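Local coordinates for protein glycerate dehydrogenase (Bacillus sp. 5mfcol3.1, PDB 6P2I) that reduces acyclic imino acids asymmetrically with NADPH, and probably shares the two-domain fold of D-isomer-specific 2-hydroxyacid dehydrogenases, at residues K143-G149 against S193-H199; A103-F107 against I160-M166; I63-K67 against N87-V91. All blocks are in the same frame, centred on the assembly; numbering follows the deposited sequence.

Contact 3 closes first along the chain, joining the loop before strand 68-71 to strand 90-92 in the five-stranded parallel sheet. Contacts 1 and 2 follow and interlock, their segments alternating in sequence; both belong to the NADP-binding domain with its seven-stranded sheet. Their centres lie about 11 Å apart, and they touch where M166 packs on I195 and V106 on H199. Contact 1 joins two strands and ends at the NADP pocket with G149 and H199, while contact 2 packs helix 152-163 against helix 99-114. Contact 3 lies about 38 Å from contact 1 and about 40 Å from contact 2, centre to centre, in the other sheet, consistent with the two-domain dehydrogenase fold.

Contact 1 of 3, residues K143-G149 against S193-H199; sequences KTIGLIG and SDIISLH. With NAP (NADP nicotinamide-adenine-dinucleotide phosphate), chain C.
The imidazole of H199, where the neighbouring parallel strands 144-148 and 195-198 of the Rossmann fold end, has L147 CD2 at its edge, near the ring plane, 4.2 Å from H199 CD2, while I153 and V157 of helix 152-163 also pack on this side chain. The other flat group, the D194 carboxylate, uses the anti lone pair of OD2 to take T144 N at 2.9 Å in an almost straight bond (178° at the hydrogen); its OD1 is salt-bridged to K219. Between these two groups the strand axes lie 4.6 Å apart and 20° from parallel. T144 O accepts both D194 N and I195 N, and the pairing continues through G146 and I148, whose N and O atoms all bond to the 193-199 backbone. I148 CD1 packs 3.9 Å from I196 CG2. Glycine at 146 leaves room for S193: a modelled CB would lie 2.1 Å from S193 OG, which bonds to L189 O. G149 begins what looks like the GxGxxG turn at the cofactor; its positive phi (103°) suits a glycine, and G149 CA reaches 3.6 Å from O4B of the adenosine ribose of NADP.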
loop_
_atom_site.group_PDB
_atom_site.type_symbol
_atom_site.label_atom_id
_atom_site.label_comp_id
_atom_site.label_asym_id
_atom_site.label_seq_id
_atom_site.Cartn_x
_atom_site.Cartn_y
_atom_site.Cartn_z
ATOM N N LYS A 143 11.577 8.811 4.860
ATOM C CA LYS A 143 11.620 9.578 3.627
ATOM C C LYS A 143 10.803 10.851 3.784
ATOM O O LYS A 143 10.015 11.007 4.717
ATOM C CB LYS A 143 11.083 8.761 2.453
ATOM C CG LYS A 143 11.850 7.457 2.230
ATOM C CD LYS A 143 13.271 7.726 1.777
ATOM C CE LYS A 143 14.039 6.421 1.598
ATOM N NZ LYS A 143 14.021 5.608 2.851
ATOM N N THR A 144 10.991 11.767 2.843
ATOM C CA THR A 144 10.269 13.032 2.847
ATOM C C THR A 144 9.102 12.937 1.879
ATOM O O THR A 144 9.297 12.646 0.692
ATOM C CB THR A 144 11.181 14.189 2.453
ATOM O OG1 THR A 144 12.192 14.359 3.451
ATOM C CG2 THR A 144 10.356 15.487 2.330
ATOM N N ILE A 145 7.896 13.178 2.381
ATOM C CA ILE A 145 6.708 13.259 1.539
ATOM C C ILE A 145 6.282 14.717 1.466
ATOM O O ILE A 145 6.194 15.395 2.496
ATOM C CB ILE A 145 5.570 12.364 2.056
ATOM C CG1 ILE A 145 4.352 12.491 1.139
ATOM C CG2 ILE A 145 5.205 12.683 3.506
ATOM C CD1 ILE A 145 3.293 11.414 1.377
ATOM N N GLY A 146 6.032 15.195 0.248
ATOM C CA GLY A 146 5.649 16.576 0.033
ATOM C C GLY A 146 4.210 16.638 -0.436
ATOM O O GLY A 146 3.838 15.997 -1.428
ATOM N N LEU A 147 3.389 17.378 0.291
ATOM C CA LEU A 147 1.950 17.433 0.057
ATOM C C LEU A 147 1.623 18.781 -0.570
ATOM O O LEU A 147 1.780 19.825 0.071
ATOM C CB LEU A 147 1.196 17.214 1.367
ATOM C CG LEU A 147 1.598 15.941 2.131
ATOM C CD1 LEU A 147 0.929 15.866 3.508
ATOM C CD2 LEU A 147 1.260 14.709 1.304
ATOM N N ILE A 148 1.195 18.766 -1.833
ATOM C CA ILE A 148 0.761 19.980 -2.516
ATOM C C ILE A 148 -0.731 20.111 -2.216
ATOM O O ILE A 148 -1.569 19.467 -2.856
ATOM C CB ILE A 148 1.052 19.930 -4.018
ATOM C CG1 ILE A 148 2.551 19.765 -4.271
ATOM C CG2 ILE A 148 0.502 21.190 -4.730
ATOM C CD1 ILE A 148 2.903 19.494 -5.727
ATOM N N GLY A 149 -1.057 20.927 -1.213
ATOM C CA GLY A 149 -2.395 20.953 -0.650
ATOM C C GLY A 149 -2.412 20.222 0.675
ATOM O O GLY A 149 -2.051 19.041 0.739
ATOM N N SER A 193 11.391 16.367 -2.018
ATOM C CA SER A 193 10.486 15.271 -1.695
ATOM C C SER A 193 10.930 13.966 -2.338
ATOM O O SER A 193 11.286 13.920 -3.518
ATOM C CB SER A 193 9.057 15.582 -2.147
ATOM O OG SER A 193 8.570 16.760 -1.531
ATOM N N ASP A 194 10.892 12.897 -1.551
ATOM C CA ASP A 194 11.012 11.558 -2.111
ATOM C C ASP A 194 9.692 11.098 -2.695
ATOM O O ASP A 194 9.670 10.335 -3.672
ATOM C CB ASP A 194 11.486 10.603 -1.024
ATOM C CG ASP A 194 12.810 11.023 -0.459
ATOM O OD1 ASP A 194 13.761 11.113 -1.259
ATOM O OD2 ASP A 194 12.920 11.282 0.766
ATOM N N ILE A 195 8.596 11.547 -2.092
ATOM C CA ILE A 195 7.242 11.226 -2.514
ATOM C C ILE A 195 6.478 12.540 -2.590
ATOM O O ILE A 195 6.569 13.366 -1.674
ATOM C CB ILE A 195 6.565 10.252 -1.528
ATOM C CG1 ILE A 195 7.376 8.949 -1.425
ATOM C CG2 ILE A 195 5.125 9.982 -1.949
ATOM C CD1 ILE A 195 7.484 8.379 -0.018
ATOM N N ILE A 196 5.761 12.757 -3.690
ATOM C CA ILE A 196 4.964 13.963 -3.870
ATOM C C ILE A 196 3.528 13.525 -4.066
ATOM O O ILE A 196 3.262 12.628 -4.872
ATOM C CB ILE A 196 5.442 14.794 -5.073
ATOM C CG1 ILE A 196 6.878 15.262 -4.866
ATOM C CG2 ILE A 196 4.491 15.979 -5.322
ATOM C CD1 ILE A 196 7.617 15.624 -6.143
ATOM N N SER A 197 2.602 14.144 -3.331
ATOM C CA SER A 197 1.183 13.813 -3.458
ATOM C C SER A 197 0.357 15.088 -3.566
ATOM O O SER A 197 0.535 16.017 -2.771
ATOM C CB SER A 197 0.707 12.968 -2.266
ATOM O OG SER A 197 -0.575 12.424 -2.498
ATOM N N LEU A 198 -0.560 15.123 -4.540
ATOM C CA LEU A 198 -1.397 16.293 -4.785
ATOM C C LEU A 198 -2.713 16.180 -4.021
ATOM O O LEU A 198 -3.374 15.137 -4.063
ATOM C CB LEU A 198 -1.680 16.450 -6.285
ATOM C CG LEU A 198 -0.517 16.993 -7.121
ATOM C CD1 LEU A 198 -0.590 16.493 -8.562
ATOM C CD2 LEU A 198 -0.506 18.517 -7.088
ATOM N N HIS A 199 -3.099 17.266 -3.341
ATOM C CA HIS A 199 -4.336 17.321 -2.568
ATOM C C HIS A 199 -4.913 18.728 -2.658
ATOM O O HIS A 199 -5.115 19.416 -1.665
ATOM C CB HIS A 199 -4.075 16.879 -1.133
ATOM C CG HIS A 199 -3.587 15.473 -1.056
ATOM N ND1 HIS A 199 -4.402 14.395 -1.335
ATOM C CD2 HIS A 199 -2.354 14.965 -0.816
ATOM C CE1 HIS A 199 -3.699 13.282 -1.231
ATOM N NE2 HIS A 199 -2.455 13.598 -0.920
HETATM P PA NAP C . -9.441 21.234 0.978
HETATM O O1A NAP C . -10.174 22.417 0.382
HETATM O O2A NAP C . -9.709 20.835 2.399
HETATM O O5B NAP C . -7.874 21.520 0.846
HETATM C C5B NAP C . -7.325 22.103 -0.331
HETATM C C4B NAP C . -5.868 22.436 -0.033
HETATM O O4B NAP C . -5.285 22.932 -1.240
HETATM C C3B NAP C . -5.726 23.548 1.010
HETATM O O3B NAP C . -4.485 23.370 1.722
HETATM C C2B NAP C . -5.609 24.800 0.174
HETATM O O2B NAP C . -4.919 25.849 0.836
HETATM C C1B NAP C . -4.778 24.244 -0.968
HETATM N N9A NAP C . -4.838 25.122 -2.147
HETATM C C8A NAP C . -5.944 25.604 -2.748
HETATM N N7A NAP C . -5.603 26.399 -3.792
HETATM C C5A NAP C . -4.258 26.435 -3.837
HETATM C C6A NAP C . -3.241 27.082 -4.689
HETATM N N6A NAP C . -3.612 27.877 -5.721
HETATM N N1A NAP C . -1.945 26.848 -4.399
HETATM C C2A NAP C . -1.559 26.057 -3.373
HETATM N N3A NAP C . -2.421 25.429 -2.550
HETATM C C4A NAP C . -3.760 25.592 -2.746
HETATM O O3 NAP C . -9.665 20.029 -0.074
HETATM P PN NAP C . -9.638 18.449 0.225
HETATM O O1N NAP C . -10.900 18.033 0.938
HETATM O O2N NAP C . -8.312 18.071 0.845
HETATM O O5D NAP C . -9.732 17.883 -1.276
HETATM C C5D NAP C . -8.712 18.202 -2.230
HETATM C C4D NAP C . -9.073 17.646 -3.601
HETATM O O4D NAP C . -9.083 16.222 -3.540
HETATM C C3D NAP C . -10.479 17.986 -4.074
HETATM O O3D NAP C . -10.564 19.295 -4.657
HETATM C C2D NAP C . -10.760 16.871 -5.069
HETATM O O2D NAP C . -10.448 17.322 -6.393
HETATM C C1D NAP C . -9.829 15.731 -4.646
HETATM N N1N NAP C . -10.605 14.546 -4.262
HETATM C C2N NAP C . -10.373 13.375 -4.882
HETATM C C3N NAP C . -11.101 12.234 -4.559
HETATM C C7N NAP C . -10.845 10.937 -5.287
HETATM O O7N NAP C . -11.679 10.045 -5.227
HETATM N N7N NAP C . -9.745 10.793 -6.039
HETATM C C4N NAP C . -12.086 12.319 -3.571
HETATM C C5N NAP C . -12.318 13.547 -2.946
HETATM C C6N NAP C . -11.550 14.647 -3.312
HETATM P P2B NAP C . -5.643 26.904 1.820
HETATM O O1X NAP C . -6.793 27.491 1.018
HETATM O O2X NAP C . -6.126 26.091 2.991
HETATM O O3X NAP C . -4.533 27.855 2.181
#

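Contact 2 of 3, residues A103-F107 against I160-M166; sequences AEHVF and IANAFQM. With EDO (1,2-ethanediol), chain E.
F107 and I160 join helix 99-114 to helix 152-163, the helix that follows the probable glycine-rich turn of the Rossmann fold. The contact is apolar, and its centre is the F107 ring. I160 CG2 sits over one face, 3.6 Å from the ring centroid and 23° off the normal, a CH-pi contact displaced toward the rim; the nearest ring atom is F107 CE1, at 3.4 Å from I160 CG2. The first torsion of I160 (chi1 -62°) places CG2 anti to the backbone N and CG1 anti to the carbonyl carbon; with the chain extended beyond CG1, CD1 lies 4.0 Å from A103 CB. The ring planes of F107 and F164 are tilted by just 7° but strongly displaced, with centroids 5.5 Å from each other, and little of one ring lies over the other; the closest atoms are F107 CE2 and F164 CD2 at 3.9 Å. M166 SD comes to the edge of the F107 ring, 4.3 Å from F107 CE2. F164 and M166 are presented by the Schellman motif that ends helix 152-163: Q165 is its positive-phi residue, and M166 N bonds to A161 O at 3.1 Å. The second subunit shares this region, as E104 accepts from the backbone of its I140 and R141, and I160 packs on its F164. Within the chain, V157 touches both A103 and F107 one helical turn before I160, A161 leans on V168 of strand 167-171, and M166 reaches I195 of strand 195-198.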
loop_
_atom_site.group_PDB
_atom_site.type_symbol
_atom_site.label_atom_id
_atom_site.label_comp_id
_atom_site.label_asym_id
_atom_site.label_seq_id
_atom_site.Cartn_x
_atom_site.Cartn_y
_atom_site.Cartn_z
ATOM N N ALA A 103 -6.871 9.223 1.544
ATOM C CA ALA A 103 -5.563 9.169 2.186
ATOM C C ALA A 103 -5.009 7.747 2.191
ATOM O O ALA A 103 -3.822 7.536 1.907
ATOM C CB ALA A 103 -5.654 9.718 3.610
ATOM N N GLU A 104 -5.848 6.756 2.493
ATOM C CA GLU A 104 -5.363 5.379 2.425
ATOM C C GLU A 104 -4.997 4.994 1.000
ATOM O O GLU A 104 -4.029 4.255 0.782
ATOM C CB GLU A 104 -6.400 4.415 3.002
ATOM C CG GLU A 104 -6.523 4.542 4.503
ATOM C CD GLU A 104 -7.428 3.510 5.153
ATOM O OE1 GLU A 104 -7.714 2.464 4.528
ATOM O OE2 GLU A 104 -7.854 3.760 6.306
ATOM N N HIS A 105 -5.737 5.512 0.011
ATOM C CA HIS A 105 -5.410 5.206 -1.375
ATOM C C HIS A 105 -4.061 5.765 -1.776
ATOM O O HIS A 105 -3.379 5.176 -2.625
ATOM C CB HIS A 105 -6.492 5.767 -2.302
ATOM C CG HIS A 105 -6.547 5.100 -3.631
ATOM N ND1 HIS A 105 -7.131 3.866 -3.820
ATOM C CD2 HIS A 105 -6.126 5.509 -4.854
ATOM C CE1 HIS A 105 -7.076 3.548 -5.102
ATOM N NE2 HIS A 105 -6.464 4.524 -5.749
ATOM N N VAL A 106 -3.666 6.911 -1.212
ATOM C CA VAL A 106 -2.338 7.439 -1.502
ATOM C C VAL A 106 -1.279 6.399 -1.149
ATOM O O VAL A 106 -0.338 6.158 -1.918
ATOM C CB VAL A 106 -2.094 8.751 -0.731
ATOM C CG1 VAL A 106 -0.626 9.153 -0.794
ATOM C CG2 VAL A 106 -2.982 9.884 -1.269
ATOM N N PHE A 107 -1.433 5.757 0.007
ATOM C CA PHE A 107 -0.462 4.748 0.414
ATOM C C PHE A 107 -0.630 3.462 -0.380
ATOM O O PHE A 107 0.365 2.810 -0.697
ATOM C CB PHE A 107 -0.555 4.514 1.924
ATOM C CG PHE A 107 0.016 5.649 2.710
ATOM C CD1 PHE A 107 -0.753 6.768 3.009
ATOM C CD2 PHE A 107 1.346 5.626 3.085
ATOM C CE1 PHE A 107 -0.211 7.830 3.692
ATOM C CE2 PHE A 107 1.900 6.693 3.779
ATOM C CZ PHE A 107 1.125 7.788 4.088
ATOM N N ILE A 160 -1.063 9.890 8.660
ATOM C CA ILE A 160 -0.569 8.549 8.371
ATOM C C ILE A 160 0.938 8.575 8.153
ATOM O O ILE A 160 1.671 7.717 8.665
ATOM C CB ILE A 160 -1.298 7.952 7.158
ATOM C CG1 ILE A 160 -2.799 7.815 7.440
ATOM C CG2 ILE A 160 -0.687 6.609 6.794
ATOM C CD1 ILE A 160 -3.587 7.457 6.222
ATOM N N ALA A 161 1.424 9.565 7.401
ATOM C CA ALA A 161 2.861 9.667 7.147
ATOM C C ALA A 161 3.642 9.881 8.437
ATOM O O ALA A 161 4.681 9.242 8.656
ATOM C CB ALA A 161 3.146 10.800 6.168
ATOM N N ASN A 162 3.180 10.804 9.294
ATOM C CA ASN A 162 3.971 11.187 10.465
ATOM C C ASN A 162 4.124 10.021 11.423
ATOM O O ASN A 162 5.105 9.951 12.174
ATOM C CB ASN A 162 3.338 12.389 11.181
ATOM C CG ASN A 162 3.940 13.724 10.747
ATOM O OD1 ASN A 162 5.162 13.878 10.675
ATOM N ND2 ASN A 162 3.079 14.701 10.471
ATOM N N ALA A 163 3.187 9.079 11.388
ATOM C CA ALA A 163 3.251 7.900 12.231
ATOM C C ALA A 163 3.834 6.686 11.513
ATOM O O ALA A 163 4.185 5.707 12.179
ATOM C CB ALA A 163 1.858 7.589 12.787
ATOM N N PHE A 164 3.956 6.727 10.180
ATOM C CA PHE A 164 4.954 5.924 9.477
ATOM C C PHE A 164 6.370 6.414 9.750
ATOM O O PHE A 164 7.324 5.802 9.253
ATOM C CB PHE A 164 4.729 5.968 7.969
ATOM C CG PHE A 164 4.142 4.716 7.382
ATOM C CD1 PHE A 164 4.908 3.583 7.209
ATOM C CD2 PHE A 164 2.821 4.700 6.947
ATOM C CE1 PHE A 164 4.364 2.451 6.650
ATOM C CE2 PHE A 164 2.276 3.571 6.383
ATOM C CZ PHE A 164 3.049 2.441 6.233
ATOM N N GLN A 165 6.531 7.479 10.537
ATOM C CA GLN A 165 7.826 8.112 10.785
ATOM C C GLN A 165 8.457 8.573 9.469
ATOM O O GLN A 165 9.548 8.155 9.082
ATOM C CB GLN A 165 8.766 7.186 11.569
ATOM C CG GLN A 165 8.268 6.833 12.964
ATOM C CD GLN A 165 8.126 8.047 13.864
ATOM O OE1 GLN A 165 7.052 8.306 14.405
ATOM N NE2 GLN A 165 9.214 8.792 14.034
ATOM N N MET A 166 7.723 9.433 8.771
ATOM C CA MET A 166 8.208 10.136 7.592
ATOM C C MET A 166 8.387 11.608 7.935
ATOM O O MET A 166 7.824 12.104 8.911
ATOM C CB MET A 166 7.228 9.990 6.421
ATOM C CG MET A 166 6.971 8.546 6.063
ATOM S SD MET A 166 5.733 8.323 4.824
ATOM C CE MET A 166 6.612 8.905 3.391
HETATM C C1 EDO E . 7.040 2.811 11.565
HETATM O O1 EDO E . 7.333 2.863 10.165
HETATM C C2 EDO E . 7.418 1.442 12.119
HETATM O O2 EDO E . 8.847 1.329 12.151
#

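Contact 3 of 3, residues I63-K67 against N87-V91; sequences ISRLK and NEIMV
I89 faces L66 where a helix hands over to a strand: E88, with positive phi, is the C-prime residue of a Schellman motif closing helix 81-86, and the chain then enters strand 90-92. With helix 81-86 as the connection, this is a beta-alpha-beta crossover from strand 68-71 to its parallel neighbour. At CB the I89 side chain forks. CG1, anti to the carbonyl carbon (chi1 -60°), passes 3.5 Å from L66 O; CD1, the tip, rests 4.0 Å from L66 CD2 and 4.2 Å from I63 CG2. The other branch, CG2, points to the carbonyl of K67, 3.9 Å from K67 O. The two side chains, I89 and L66, run nearly perpendicular, and CG2 and CD1 of I89 both lie against CG and CD2 of L66. An alanine here would keep only CB, and would probably leave L66 and I63 facing a gap beside helix 81-86, where L84 also touches I89. The backbone joins next to this core, M90 N reaching K67 O at 3.0 Å from above the carbonyl plane, 36° out of it. K67 starts away from 87-91, but bends at chi2 and chi3 bring it back alongside E88. Its NZ donates in the carbonyl plane to E88 O at 2.8 Å, and also to a water that donates in turn to N87 O, 3.1 Å from that water.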
loop_
_atom_site.group_PDB
_atom_site.type_symbol
_atom_site.label_atom_id
_atom_site.label_comp_id
_atom_site.label_asym_id
_atom_site.label_seq_id
_atom_site.Cartn_x
_atom_site.Cartn_y
_atom_site.Cartn_z
ATOM N N ILE A 63 -31.382 29.290 -16.148
ATOM C CA ILE A 63 -32.015 28.605 -15.028
ATOM C C ILE A 63 -32.937 29.566 -14.290
ATOM O O ILE A 63 -32.623 30.749 -14.118
ATOM C CB ILE A 63 -30.941 28.024 -14.088
ATOM C CG1 ILE A 63 -30.229 26.855 -14.771
ATOM C CG2 ILE A 63 -31.547 27.580 -12.750
ATOM C CD1 ILE A 63 -29.076 26.285 -13.975
ATOM N N SER A 64 -34.086 29.054 -13.855
ATOM C CA SER A 64 -34.974 29.771 -12.958
ATOM C C SER A 64 -35.313 28.871 -11.777
ATOM O O SER A 64 -34.954 27.690 -11.746
ATOM C CB SER A 64 -36.252 30.232 -13.686
ATOM O OG SER A 64 -37.004 29.119 -14.138
ATOM N N ARG A 65 -35.976 29.472 -10.783
ATOM C CA ARG A 65 -36.500 28.809 -9.586
ATOM C C ARG A 65 -35.420 28.311 -8.630
ATOM O O ARG A 65 -35.508 28.561 -7.421
ATOM C CB ARG A 65 -37.419 27.647 -9.969
ATOM C CG ARG A 65 -37.956 26.895 -8.770
ATOM C CD ARG A 65 -38.971 25.839 -9.169
ATOM N NE ARG A 65 -39.396 25.031 -8.028
ATOM C CZ ARG A 65 -40.298 24.058 -8.103
ATOM N NH1 ARG A 65 -40.864 23.770 -9.270
ATOM N NH2 ARG A 65 -40.637 23.373 -7.018
ATOM N N LEU A 66 -34.410 27.616 -9.155
ATOM C CA LEU A 66 -33.376 26.992 -8.327
ATOM C C LEU A 66 -32.782 27.969 -7.318
ATOM O O LEU A 66 -32.395 29.083 -7.671
ATOM C CB LEU A 66 -32.265 26.444 -9.232
ATOM C CG LEU A 66 -31.100 25.748 -8.522
ATOM C CD1 LEU A 66 -31.599 24.492 -7.829
ATOM C CD2 LEU A 66 -29.999 25.437 -9.519
ATOM N N LYS A 67 -32.675 27.534 -6.056
ATOM C CA LYS A 67 -32.074 28.367 -5.026
ATOM C C LYS A 67 -30.837 27.764 -4.382
ATOM O O LYS A 67 -30.031 28.519 -3.827
ATOM C CB LYS A 67 -33.091 28.681 -3.917
ATOM C CG LYS A 67 -34.225 29.619 -4.346
ATOM C CD LYS A 67 -33.677 30.900 -4.951
ATOM C CE LYS A 67 -32.952 31.732 -3.900
ATOM N NZ LYS A 67 -32.236 32.897 -4.491
ATOM N N ASN A 87 -26.049 34.756 -9.757
ATOM C CA ASN A 87 -27.470 34.528 -9.982
ATOM C C ASN A 87 -28.200 34.137 -8.701
ATOM O O ASN A 87 -29.300 33.574 -8.765
ATOM C CB ASN A 87 -27.678 33.463 -11.061
ATOM C CG ASN A 87 -27.491 34.013 -12.462
ATOM O OD1 ASN A 87 -28.462 34.349 -13.143
ATOM N ND2 ASN A 87 -26.240 34.097 -12.907
ATOM N N GLU A 88 -27.602 34.421 -7.544
ATOM C CA GLU A 88 -28.236 34.227 -6.238
ATOM C C GLU A 88 -28.618 32.767 -5.998
ATOM O O GLU A 88 -29.662 32.468 -5.414
ATOM C CB GLU A 88 -29.447 35.148 -6.077
ATOM C CG GLU A 88 -29.080 36.614 -5.867
ATOM C CD GLU A 88 -30.267 37.549 -6.019
ATOM O OE1 GLU A 88 -30.123 38.591 -6.695
ATOM O OE2 GLU A 88 -31.347 37.243 -5.468
ATOM N N ILE A 89 -27.765 31.847 -6.443
ATOM C CA ILE A 89 -27.936 30.422 -6.183
ATOM C C ILE A 89 -26.799 29.978 -5.279
ATOM O O ILE A 89 -25.622 30.112 -5.639
ATOM C CB ILE A 89 -27.970 29.598 -7.478
ATOM C CG1 ILE A 89 -29.136 30.063 -8.361
ATOM C CG2 ILE A 89 -28.060 28.112 -7.152
ATOM C CD1 ILE A 89 -29.240 29.323 -9.675
ATOM N N MET A 90 -27.153 29.456 -4.110
ATOM C CA MET A 90 -26.179 29.027 -3.116
ATOM C C MET A 90 -25.686 27.622 -3.444
ATOM O O MET A 90 -26.412 26.810 -4.023
ATOM C CB MET A 90 -26.826 29.106 -1.727
ATOM C CG MET A 90 -25.906 29.035 -0.518
ATOM S SD MET A 90 -26.862 28.600 0.962
ATOM C CE MET A 90 -27.054 30.239 1.652
ATOM N N VAL A 91 -24.419 27.353 -3.108
ATOM C CA VAL A 91 -23.755 26.094 -3.436
ATOM C C VAL A 91 -23.092 25.541 -2.187
ATOM O O VAL A 91 -22.381 26.269 -1.486
ATOM C CB VAL A 91 -22.684 26.265 -4.529
ATOM C CG1 VAL A 91 -22.100 24.900 -4.921
ATOM C CG2 VAL A 91 -23.245 26.986 -5.709
HETATM O O HOH W 1 -31.993 32.651 -7.524
#